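Local coordinates for protein phiAB6 tailspike (Unidentified phage, PDB 5JS4) that probably recognises and fragments the exopolysaccharide of Acinetobacter baumannii as the trimeric, beta-helical tailspike of a bacteriophage, at residues V456-E467 and Y487-L498; A671-T680 and A691-R699. All blocks are in the same frame, centred on the assembly; numbering follows the deposited sequence.

Interaction 1: V456-E467 and Y487-L498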
loop_
_atom_site.group_PDB
_atom_site.type_symbol
_atom_site.label_atom_id
_atom_site.label_comp_id
_atom_site.label_asym_id
_atom_site.label_seq_id
_atom_site.Cartn_x
_atom_site.Cartn_y
_atom_site.Cartn_z
ATOM N N VAL A 456 -12.051 -12.255 9.444
ATOM C CA VAL A 456 -11.401 -11.221 8.649
ATOM C C VAL A 456 -10.678 -11.927 7.508
ATOM O O VAL A 456 -9.663 -12.597 7.722
ATOM C CB VAL A 456 -10.425 -10.389 9.501
ATOM C CG1 VAL A 456 -9.665 -9.389 8.640
ATOM C CG2 VAL A 456 -11.178 -9.662 10.602
ATOM N N ALA A 457 -11.225 -11.784 6.304
ATOM C CA ALA A 457 -10.764 -12.516 5.134
ATOM C C ALA A 457 -10.404 -11.558 4.008
ATOM O O ALA A 457 -11.195 -10.694 3.648
ATOM C CB ALA A 457 -11.841 -13.483 4.667
ATOM N N HIS A 458 -9.203 -11.713 3.460
ATOM C CA HIS A 458 -8.779 -10.939 2.290
ATOM C C HIS A 458 -8.965 -9.435 2.464
ATOM O O HIS A 458 -9.411 -8.740 1.550
ATOM C CB HIS A 458 -9.507 -11.435 1.041
ATOM C CG HIS A 458 -9.297 -12.889 0.769
ATOM N ND1 HIS A 458 -8.086 -13.404 0.362
ATOM C CD2 HIS A 458 -10.142 -13.941 0.861
ATOM C CE1 HIS A 458 -8.198 -14.711 0.207
ATOM N NE2 HIS A 458 -9.434 -15.062 0.506
ATOM N N CYS A 459 -8.610 -8.940 3.647
ATOM C CA CYS A 459 -8.678 -7.519 3.944
ATOM C C CYS A 459 -7.287 -6.911 3.865
ATOM O O CYS A 459 -6.284 -7.613 3.999
ATOM C CB CYS A 459 -9.265 -7.288 5.335
ATOM S SG CYS A 459 -11.030 -7.658 5.452
ATOM N N GLY A 460 -7.250 -5.604 3.639
ATOM C CA GLY A 460 -6.016 -4.839 3.647
ATOM C C GLY A 460 -5.929 -3.996 4.901
ATOM O O GLY A 460 -6.902 -3.347 5.294
ATOM N N PHE A 461 -4.759 -4.023 5.530
ATOM C CA PHE A 461 -4.470 -3.208 6.697
ATOM C C PHE A 461 -3.192 -2.430 6.442
ATOM O O PHE A 461 -2.143 -3.013 6.165
ATOM C CB PHE A 461 -4.334 -4.081 7.939
ATOM C CG PHE A 461 -5.597 -4.791 8.305
ATOM C CD1 PHE A 461 -6.542 -4.175 9.113
ATOM C CD2 PHE A 461 -5.852 -6.068 7.829
ATOM C CE1 PHE A 461 -7.717 -4.824 9.444
ATOM C CE2 PHE A 461 -7.026 -6.721 8.157
ATOM C CZ PHE A 461 -7.959 -6.097 8.964
ATOM N N GLY A 462 -3.301 -1.109 6.520
ATOM C CA GLY A 462 -2.176 -0.217 6.316
ATOM C C GLY A 462 -1.617 0.241 7.643
ATOM O O GLY A 462 -1.413 -0.565 8.554
ATOM N N LYS A 463 -1.373 1.542 7.755
ATOM C CA LYS A 463 -0.743 2.102 8.943
ATOM C C LYS A 463 -1.731 2.248 10.088
ATOM O O LYS A 463 -2.835 2.769 9.906
ATOM C CB LYS A 463 -0.112 3.450 8.617
ATOM C CG LYS A 463 1.010 3.338 7.601
ATOM C CD LYS A 463 1.755 4.647 7.399
ATOM C CE LYS A 463 2.544 5.078 8.626
ATOM N NZ LYS A 463 3.526 4.061 9.089
ATOM N N PHE A 464 -1.321 1.764 11.260
ATOM C CA PHE A 464 -2.062 1.930 12.504
ATOM C C PHE A 464 -1.124 2.519 13.549
ATOM O O PHE A 464 0.036 2.108 13.649
ATOM C CB PHE A 464 -2.598 0.589 13.016
ATOM C CG PHE A 464 -3.863 0.137 12.343
ATOM C CD1 PHE A 464 -3.847 -0.284 11.026
ATOM C CD2 PHE A 464 -5.071 0.128 13.031
ATOM C CE1 PHE A 464 -5.009 -0.701 10.398
ATOM C CE2 PHE A 464 -6.238 -0.292 12.409
ATOM C CZ PHE A 464 -6.206 -0.704 11.092
ATOM N N TRP A 465 -1.633 3.475 14.318
ATOM C CA TRP A 465 -0.911 4.036 15.452
ATOM C C TRP A 465 -1.728 3.731 16.696
ATOM O O TRP A 465 -2.795 4.305 16.894
ATOM C CB TRP A 465 -0.723 5.543 15.282
ATOM C CG TRP A 465 0.178 6.143 16.321
ATOM C CD1 TRP A 465 -0.169 6.513 17.588
ATOM C CD2 TRP A 465 1.574 6.433 16.186
ATOM N NE1 TRP A 465 0.923 7.014 18.251
ATOM C CE2 TRP A 465 2.007 6.978 17.415
ATOM C CE3 TRP A 465 2.503 6.282 15.150
ATOM C CZ2 TRP A 465 3.326 7.376 17.633
ATOM C CZ3 TRP A 465 3.817 6.679 15.367
ATOM C CH2 TRP A 465 4.215 7.220 16.601
ATOM N N CYS A 466 -1.231 2.809 17.518
ATOM C CA CYS A 466 -1.964 2.332 18.683
ATOM C C CYS A 466 -1.217 2.754 19.937
ATOM O O CYS A 466 -0.142 2.231 20.229
ATOM C CB CYS A 466 -2.114 0.812 18.628
ATOM S SG CYS A 466 -2.676 0.179 17.029
ATOM N N GLU A 467 -1.788 3.708 20.668
ATOM C CA GLU A 467 -1.112 4.313 21.813
ATOM C C GLU A 467 -2.016 4.380 23.041
ATOM O O GLU A 467 -2.954 5.176 23.092
ATOM C CB GLU A 467 -0.595 5.710 21.451
ATOM C CG GLU A 467 0.202 6.382 22.566
ATOM C CD GLU A 467 0.992 7.591 22.099
ATOM O OE1 GLU A 467 0.792 8.046 20.953
ATOM O OE2 GLU A 467 1.818 8.096 22.890
ATOM N N TYR A 487 -7.611 -14.878 7.634
ATOM C CA TYR A 487 -6.850 -15.446 6.527
ATOM C C TYR A 487 -6.912 -14.569 5.285
ATOM O O TYR A 487 -7.839 -13.776 5.113
ATOM C CB TYR A 487 -7.374 -16.851 6.198
ATOM C CG TYR A 487 -8.808 -16.884 5.712
ATOM C CD1 TYR A 487 -9.108 -16.764 4.357
ATOM C CD2 TYR A 487 -9.865 -17.044 6.604
ATOM C CE1 TYR A 487 -10.417 -16.793 3.906
ATOM C CE2 TYR A 487 -11.179 -17.071 6.162
ATOM C CZ TYR A 487 -11.450 -16.948 4.813
ATOM O OH TYR A 487 -12.753 -16.978 4.368
ATOM N N GLY A 488 -5.912 -14.720 4.424
ATOM C CA GLY A 488 -5.897 -14.053 3.129
ATOM C C GLY A 488 -5.593 -12.567 3.174
ATOM O O GLY A 488 -5.761 -11.874 2.177
ATOM N N ASN A 489 -5.108 -12.083 4.314
ATOM C CA ASN A 489 -4.995 -10.647 4.545
ATOM C C ASN A 489 -3.662 -10.051 4.120
ATOM O O ASN A 489 -2.677 -10.762 3.912
ATOM C CB ASN A 489 -5.245 -10.350 6.020
ATOM C CG ASN A 489 -6.635 -10.763 6.454
ATOM O OD1 ASN A 489 -7.630 -10.249 5.940
ATOM N ND2 ASN A 489 -6.717 -11.708 7.385
ATOM N N SER A 490 -3.664 -8.729 3.987
ATOM C CA SER A 490 -2.466 -7.954 3.709
ATOM C C SER A 490 -2.231 -7.020 4.887
ATOM O O SER A 490 -2.982 -6.066 5.080
ATOM C CB SER A 490 -2.651 -7.135 2.433
ATOM O OG SER A 490 -2.929 -7.959 1.318
ATOM N N PHE A 491 -1.204 -7.315 5.679
ATOM C CA PHE A 491 -0.799 -6.467 6.793
ATOM C C PHE A 491 0.421 -5.681 6.331
ATOM O O PHE A 491 1.561 -5.997 6.679
ATOM C CB PHE A 491 -0.477 -7.318 8.024
ATOM C CG PHE A 491 -1.570 -8.279 8.402
ATOM C CD1 PHE A 491 -2.801 -7.812 8.852
ATOM C CD2 PHE A 491 -1.368 -9.651 8.319
ATOM C CE1 PHE A 491 -3.809 -8.698 9.205
ATOM C CE2 PHE A 491 -2.368 -10.538 8.681
ATOM C CZ PHE A 491 -3.592 -10.060 9.120
ATOM N N THR A 492 0.173 -4.654 5.525
ATOM C CA THR A 492 1.239 -4.034 4.742
ATOM C C THR A 492 1.540 -2.581 5.108
ATOM O O THR A 492 2.115 -1.844 4.312
ATOM C CB THR A 492 0.938 -4.169 3.238
ATOM O OG1 THR A 492 -0.364 -3.641 2.960
ATOM C CG2 THR A 492 0.984 -5.629 2.830
ATOM N N GLY A 493 1.182 -2.186 6.324
ATOM C CA GLY A 493 1.662 -0.936 6.903
ATOM C C GLY A 493 2.261 -1.212 8.266
ATOM O O GLY A 493 1.991 -2.250 8.875
ATOM N N TYR A 494 3.094 -0.296 8.745
ATOM C CA TYR A 494 3.635 -0.427 10.087
ATOM C C TYR A 494 2.521 -0.231 11.118
ATOM O O TYR A 494 1.686 0.666 10.978
ATOM C CB TYR A 494 4.766 0.574 10.332
ATOM C CG TYR A 494 5.443 0.362 11.667
ATOM C CD1 TYR A 494 6.316 -0.702 11.863
ATOM C CD2 TYR A 494 5.190 1.210 12.741
ATOM C CE1 TYR A 494 6.924 -0.912 13.091
ATOM C CE2 TYR A 494 5.795 1.008 13.971
ATOM C CZ TYR A 494 6.661 -0.054 14.141
ATOM O OH TYR A 494 7.262 -0.262 15.360
ATOM N N VAL A 495 2.505 -1.087 12.137
ATOM C CA VAL A 495 1.576 -0.948 13.254
ATOM C C VAL A 495 2.376 -0.543 14.490
ATOM O O VAL A 495 3.123 -1.347 15.054
ATOM C CB VAL A 495 0.789 -2.251 13.517
ATOM C CG1 VAL A 495 -0.123 -2.104 14.727
ATOM C CG2 VAL A 495 -0.025 -2.637 12.293
ATOM N N LYS A 496 2.229 0.717 14.890
ATOM C CA LYS A 496 2.884 1.241 16.086
ATOM C C LYS A 496 2.117 0.769 17.318
ATOM O O LYS A 496 0.900 0.953 17.401
ATOM C CB LYS A 496 2.929 2.770 16.040
ATOM C CG LYS A 496 3.660 3.435 17.199
ATOM C CD LYS A 496 5.167 3.293 17.083
ATOM C CE LYS A 496 5.886 4.083 18.166
ATOM N NZ LYS A 496 7.362 4.000 18.008
ATOM N N LEU A 497 2.835 0.165 18.264
ATOM C CA LEU A 497 2.240 -0.376 19.485
ATOM C C LEU A 497 2.878 0.278 20.707
ATOM O O LEU A 497 4.084 0.141 20.932
ATOM C CB LEU A 497 2.446 -1.888 19.550
ATOM C CG LEU A 497 1.903 -2.705 18.373
ATOM C CD1 LEU A 497 2.473 -4.116 18.394
ATOM C CD2 LEU A 497 0.383 -2.740 18.372
ATOM N N LEU A 498 2.064 0.986 21.488
ATOM C CA LEU A 498 2.524 1.661 22.703
ATOM C C LEU A 498 1.512 1.509 23.837
ATOM O O LEU A 498 0.307 1.557 23.615
ATOM C CB LEU A 498 2.743 3.151 22.430
ATOM C CG LEU A 498 3.868 3.540 21.472
ATOM C CD1 LEU A 498 3.743 5.003 21.070
ATOM C CD2 LEU A 498 5.231 3.265 22.091
HETATM O O HOH W 1 -0.539 -3.415 8.553
HETATM O O HOH W 2 -3.083 -3.319 2.918
HETATM O O HOH W 3 4.127 2.013 7.154
HETATM O O HOH W 4 2.335 3.449 11.521
#
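A457 pairs with Y487, F461 with F491 and F464 with V495 in parallel register, the pairing slipping by one residue at the corner between F461 and F464, as befits successive coils of a right-handed parallel beta-helix. Beyond that corner the axes of 464-467 and 495-498 come within 4.7 Å and their directions differ by 2°. At the preceding turn the side-chain amide of N489 stands in for backbone: OD1 takes the N-H of C459 on an in-plane lone pair at 2.8 Å, while ND2 reaches V456 O at 3.1 Å from above its carbonyl plane. With its CG anti to the backbone N (chi1 -177°), K496 lies alongside W465, and its CG sits over the six-membered ring, 3.6 Å from the centroid. The indole NE1 bonds to E467 OE1 at 2.9 Å, which fixes the ring's rotation. A457 CB packs over the face of the Y487 ring, and the edge of that ring turns to the face of H458 in an offset edge-to-face pair. F461 CD2 lies 3.6 Å from F491 CE1, the two rings near parallel but slid apart. K463 NZ bonds to H458 O of the second subunit. Inside the coil F461 and F464 meet W477 and F439, the latter on strand 438-447, the preceding coil beside 460-469.

Interaction 2: A671-T680 and A691-R699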
loop_
_atom_site.group_PDB
_atom_site.type_symbol
_atom_site.label_atom_id
_atom_site.label_comp_id
_atom_site.label_asym_id
_atom_site.label_seq_id
_atom_site.Cartn_x
_atom_site.Cartn_y
_atom_site.Cartn_z
ATOM N N ALA A 671 44.396 -54.562 3.972
ATOM C CA ALA A 671 44.216 -55.231 2.694
ATOM C C ALA A 671 44.339 -54.210 1.578
ATOM O O ALA A 671 44.171 -53.012 1.799
ATOM C CB ALA A 671 42.868 -55.924 2.640
ATOM N N THR A 672 44.607 -54.710 0.377
ATOM C CA THR A 672 44.838 -53.879 -0.796
ATOM C C THR A 672 43.721 -54.126 -1.793
ATOM O O THR A 672 43.371 -55.276 -2.047
ATOM C CB THR A 672 46.187 -54.245 -1.434
ATOM O OG1 THR A 672 47.234 -53.994 -0.486
ATOM C CG2 THR A 672 46.446 -53.442 -2.713
ATOM N N HIS A 673 43.163 -53.054 -2.348
ATOM C CA HIS A 673 42.047 -53.172 -3.295
ATOM C C HIS A 673 42.409 -52.802 -4.726
ATOM O O HIS A 673 43.338 -52.042 -4.989
ATOM C CB HIS A 673 40.835 -52.334 -2.857
ATOM C CG HIS A 673 41.147 -50.891 -2.590
ATOM N ND1 HIS A 673 41.171 -49.930 -3.575
ATOM C CD2 HIS A 673 41.438 -50.248 -1.435
ATOM C CE1 HIS A 673 41.469 -48.760 -3.044
ATOM N NE2 HIS A 673 41.640 -48.925 -1.744
ATOM N N GLY A 674 41.650 -53.384 -5.641
ATOM C CA GLY A 674 41.593 -52.949 -7.027
ATOM C C GLY A 674 40.139 -53.017 -7.445
ATOM O O GLY A 674 39.323 -53.642 -6.761
ATOM N N ILE A 675 39.803 -52.374 -8.558
ATOM C CA ILE A 675 38.430 -52.393 -9.043
ATOM C C ILE A 675 38.319 -52.883 -10.483
ATOM O O ILE A 675 39.307 -52.992 -11.211
ATOM C CB ILE A 675 37.726 -51.027 -8.887
ATOM C CG1 ILE A 675 38.543 -49.901 -9.522
ATOM C CG2 ILE A 675 37.463 -50.731 -7.412
ATOM C CD1 ILE A 675 37.740 -48.642 -9.770
ATOM N N GLN A 676 37.088 -53.217 -10.849
ATOM C CA GLN A 676 36.733 -53.587 -12.216
ATOM C C GLN A 676 35.317 -53.102 -12.460
ATOM O O GLN A 676 34.444 -53.295 -11.619
ATOM C CB GLN A 676 36.793 -55.098 -12.387
ATOM C CG GLN A 676 36.475 -55.588 -13.791
ATOM C CD GLN A 676 36.519 -57.092 -13.865
ATOM O OE1 GLN A 676 35.617 -57.764 -13.367
ATOM N NE2 GLN A 676 37.576 -57.634 -14.456
ATOM N N MET A 677 35.077 -52.477 -13.605
ATOM C CA MET A 677 33.750 -51.939 -13.878
ATOM C C MET A 677 32.789 -53.050 -14.286
ATOM O O MET A 677 33.205 -54.085 -14.817
ATOM C CB MET A 677 33.813 -50.862 -14.956
ATOM C CG MET A 677 34.780 -49.731 -14.651
ATOM S SD MET A 677 34.554 -48.957 -13.035
ATOM C CE MET A 677 32.944 -48.205 -13.258
ATOM N N ILE A 678 31.512 -52.828 -13.989
ATOM C CA ILE A 678 30.420 -53.673 -14.469
ATOM C C ILE A 678 29.701 -52.880 -15.558
ATOM O O ILE A 678 29.214 -51.776 -15.319
ATOM C CB ILE A 678 29.441 -54.039 -13.332
ATOM C CG1 ILE A 678 30.174 -54.792 -12.218
ATOM C CG2 ILE A 678 28.296 -54.890 -13.872
ATOM C CD1 ILE A 678 29.370 -54.966 -10.950
ATOM N N GLU A 679 29.644 -53.444 -16.760
ATOM C CA GLU A 679 29.049 -52.752 -17.897
ATOM C C GLU A 679 27.531 -52.907 -17.935
ATOM O O GLU A 679 26.981 -53.848 -17.369
ATOM C CB GLU A 679 29.683 -53.258 -19.196
ATOM C CG GLU A 679 31.178 -52.971 -19.254
ATOM C CD GLU A 679 31.767 -53.098 -20.644
ATOM O OE1 GLU A 679 31.651 -54.192 -21.246
ATOM O OE2 GLU A 679 32.361 -52.106 -21.127
ATOM N N THR A 680 26.864 -51.960 -18.587
ATOM C CA THR A 680 25.415 -52.033 -18.819
ATOM C C THR A 680 25.095 -52.857 -20.064
ATOM O O THR A 680 24.062 -53.522 -20.129
ATOM C CB THR A 680 24.811 -50.634 -19.008
ATOM O OG1 THR A 680 25.613 -49.891 -19.935
ATOM C CG2 THR A 680 24.745 -49.891 -17.676
ATOM N N ALA A 691 28.731 -47.319 -16.971
ATOM C CA ALA A 691 28.776 -48.522 -16.152
ATOM C C ALA A 691 27.505 -48.674 -15.331
ATOM O O ALA A 691 26.837 -47.691 -15.002
ATOM C CB ALA A 691 29.997 -48.508 -15.241
ATOM N N ALA A 692 27.174 -49.924 -15.033
ATOM C CA ALA A 692 26.098 -50.254 -14.113
ATOM C C ALA A 692 26.580 -50.138 -12.669
ATOM O O ALA A 692 25.810 -49.807 -11.767
ATOM C CB ALA A 692 25.601 -51.664 -14.379
ATOM N N GLY A 693 27.858 -50.435 -12.469
ATOM C CA GLY A 693 28.463 -50.461 -11.144
ATOM C C GLY A 693 29.915 -50.871 -11.262
ATOM O O GLY A 693 30.539 -50.679 -12.309
ATOM N N PHE A 694 30.464 -51.432 -10.193
ATOM C CA PHE A 694 31.848 -51.876 -10.200
ATOM C C PHE A 694 32.088 -52.942 -9.142
ATOM O O PHE A 694 31.337 -53.042 -8.161
ATOM C CB PHE A 694 32.822 -50.692 -10.035
ATOM C CG PHE A 694 32.619 -49.881 -8.776
ATOM C CD1 PHE A 694 31.688 -48.852 -8.737
ATOM C CD2 PHE A 694 33.396 -50.113 -7.647
ATOM C CE1 PHE A 694 31.515 -48.091 -7.591
ATOM C CE2 PHE A 694 33.225 -49.352 -6.497
ATOM C CZ PHE A 694 32.283 -48.344 -6.470
ATOM N N LYS A 695 33.117 -53.750 -9.380
ATOM C CA LYS A 695 33.574 -54.753 -8.434
ATOM C C LYS A 695 34.769 -54.222 -7.666
ATOM O O LYS A 695 35.585 -53.480 -8.214
ATOM C CB LYS A 695 33.978 -56.041 -9.148
ATOM C CG LYS A 695 32.836 -56.740 -9.871
ATOM C CD LYS A 695 33.262 -58.118 -10.351
ATOM C CE LYS A 695 32.156 -58.817 -11.130
ATOM N NZ LYS A 695 32.580 -60.171 -11.586
ATOM N N VAL A 696 34.855 -54.613 -6.396
ATOM C CA VAL A 696 36.009 -54.345 -5.552
ATOM C C VAL A 696 36.645 -55.682 -5.203
ATOM O O VAL A 696 35.954 -56.599 -4.751
ATOM C CB VAL A 696 35.607 -53.621 -4.256
ATOM C CG1 VAL A 696 36.838 -53.306 -3.412
ATOM C CG2 VAL A 696 34.833 -52.353 -4.571
ATOM N N PHE A 697 37.951 -55.783 -5.429
ATOM C CA PHE A 697 38.742 -56.973 -5.131
ATOM C C PHE A 697 39.668 -56.631 -3.977
ATOM O O PHE A 697 40.366 -55.622 -4.035
ATOM C CB PHE A 697 39.606 -57.374 -6.334
ATOM C CG PHE A 697 38.825 -57.823 -7.544
ATOM C CD1 PHE A 697 38.105 -56.910 -8.307
ATOM C CD2 PHE A 697 38.840 -59.155 -7.938
ATOM C CE1 PHE A 697 37.399 -57.325 -9.427
ATOM C CE2 PHE A 697 38.142 -59.571 -9.061
ATOM C CZ PHE A 697 37.418 -58.654 -9.798
ATOM N N TRP A 698 39.676 -57.467 -2.942
ATOM C CA TRP A 698 40.521 -57.261 -1.766
ATOM C C TRP A 698 41.541 -58.378 -1.619
ATOM O O TRP A 698 41.188 -59.555 -1.693
ATOM C CB TRP A 698 39.672 -57.242 -0.501
ATOM C CG TRP A 698 38.823 -56.032 -0.309
ATOM C CD1 TRP A 698 37.474 -55.935 -0.485
ATOM C CD2 TRP A 698 39.262 -54.746 0.135
ATOM N NE1 TRP A 698 37.044 -54.668 -0.180
ATOM C CE2 TRP A 698 38.125 -53.914 0.197
ATOM C CE3 TRP A 698 40.508 -54.212 0.487
ATOM C CZ2 TRP A 698 38.194 -52.582 0.602
ATOM C CZ3 TRP A 698 40.576 -52.886 0.885
ATOM C CH2 TRP A 698 39.432 -52.087 0.939
ATOM N N ARG A 699 42.796 -58.013 -1.368
ATOM C CA ARG A 699 43.868 -58.990 -1.203
ATOM C C ARG A 699 44.762 -58.671 -0.005
ATOM O O ARG A 699 44.939 -57.505 0.358
ATOM C CB ARG A 699 44.711 -59.078 -2.477
ATOM C CG ARG A 699 43.927 -59.574 -3.682
ATOM C CD ARG A 699 44.773 -59.622 -4.941
ATOM N NE ARG A 699 43.966 -59.993 -6.107
ATOM C CZ ARG A 699 43.210 -59.152 -6.811
ATOM N NH1 ARG A 699 43.137 -57.862 -6.500
ATOM N NH2 ARG A 699 42.517 -59.607 -7.854
HETATM O O HOH W 5 44.445 -56.183 -4.587
HETATM O O HOH W 6 47.569 -56.110 1.210
HETATM O O HOH W 7 35.156 -60.396 -12.687
#
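I678, Q676 and K695 lose the most surface where strands 672-678 and 693-699 pair as an antiparallel ladder that ends in a classic beta bulge. In the bulge two residues, A692 and G693, sit opposite the single I678: I678 O accepts from A692 N at 2.8 Å and only weakly from G693 N, while I678 N donates to G693 O. The I678 side chain lies along the backbone opposite, its CG1 anti to the carbonyl carbon (chi1 -60°) and its CD1 3.8 Å from F694 N. That methyl also meets K695 CG, so the isoleucine packs against the aliphatic part of the lysine.

Q676 and K695, a hydrogen-bonded pair, send their side chains off the same face, where they run alongside each other in the same direction. Both chains are extended beyond CG, which carries their polar ends well clear of the backbone. The Q676 amide then bonds through NE2 to G666 O of the third subunit, and K695 NZ forms a salt bridge with E632. Beside the lysine, Q676 CB touches F697 CE1 at 3.8 Å, with the amide and ring planes 84° apart.

The reverse face is apolar and aromatic. H673 lies alongside W698, with CB over the six-membered ring, 3.9 Å from its centroid, and the imidazole edge turned toward the indole face in an offset edge-to-face pair. Farther along, M677 folds back at chi2 and chi3 to bring CE within 3.6 Å of A691 CB. F711 and F715 of the same chain meet the rings of W698 and F694 edge-to-face, so much of this side faces the neighbouring strands 654-661 and 708-715, while I675 meets L660 of the third subunit. Between the two polar ends, one water accepts from K695 NZ and donates to Q676 OE1, at 2.8 Å from each.

In the fold
The centres of interactions 1 and 2 lie about 65 Å apart and the two contacts share no strand; both show backbone ladders within one chain shaping a subunit of the trimeric spike. Interaction 1, near the centre of the chain, joins parallel coils of the beta-helix: its phenylalanine rings pack in the coil interior, and an asparagine amide bridges a turn. Interaction 2 is an antiparallel pairing in the C-terminal part, ending in a bulge, with a largely apolar, aromatic face and a mixed face that carries a glutamine-lysine pair beside I678 and F697. Both are partly buried, and subunit contacts enter each: through lysine and stacked histidine and tyrosine rings in interaction 1, through glutamine and arginine bonding to backbone carbonyls in interaction 2.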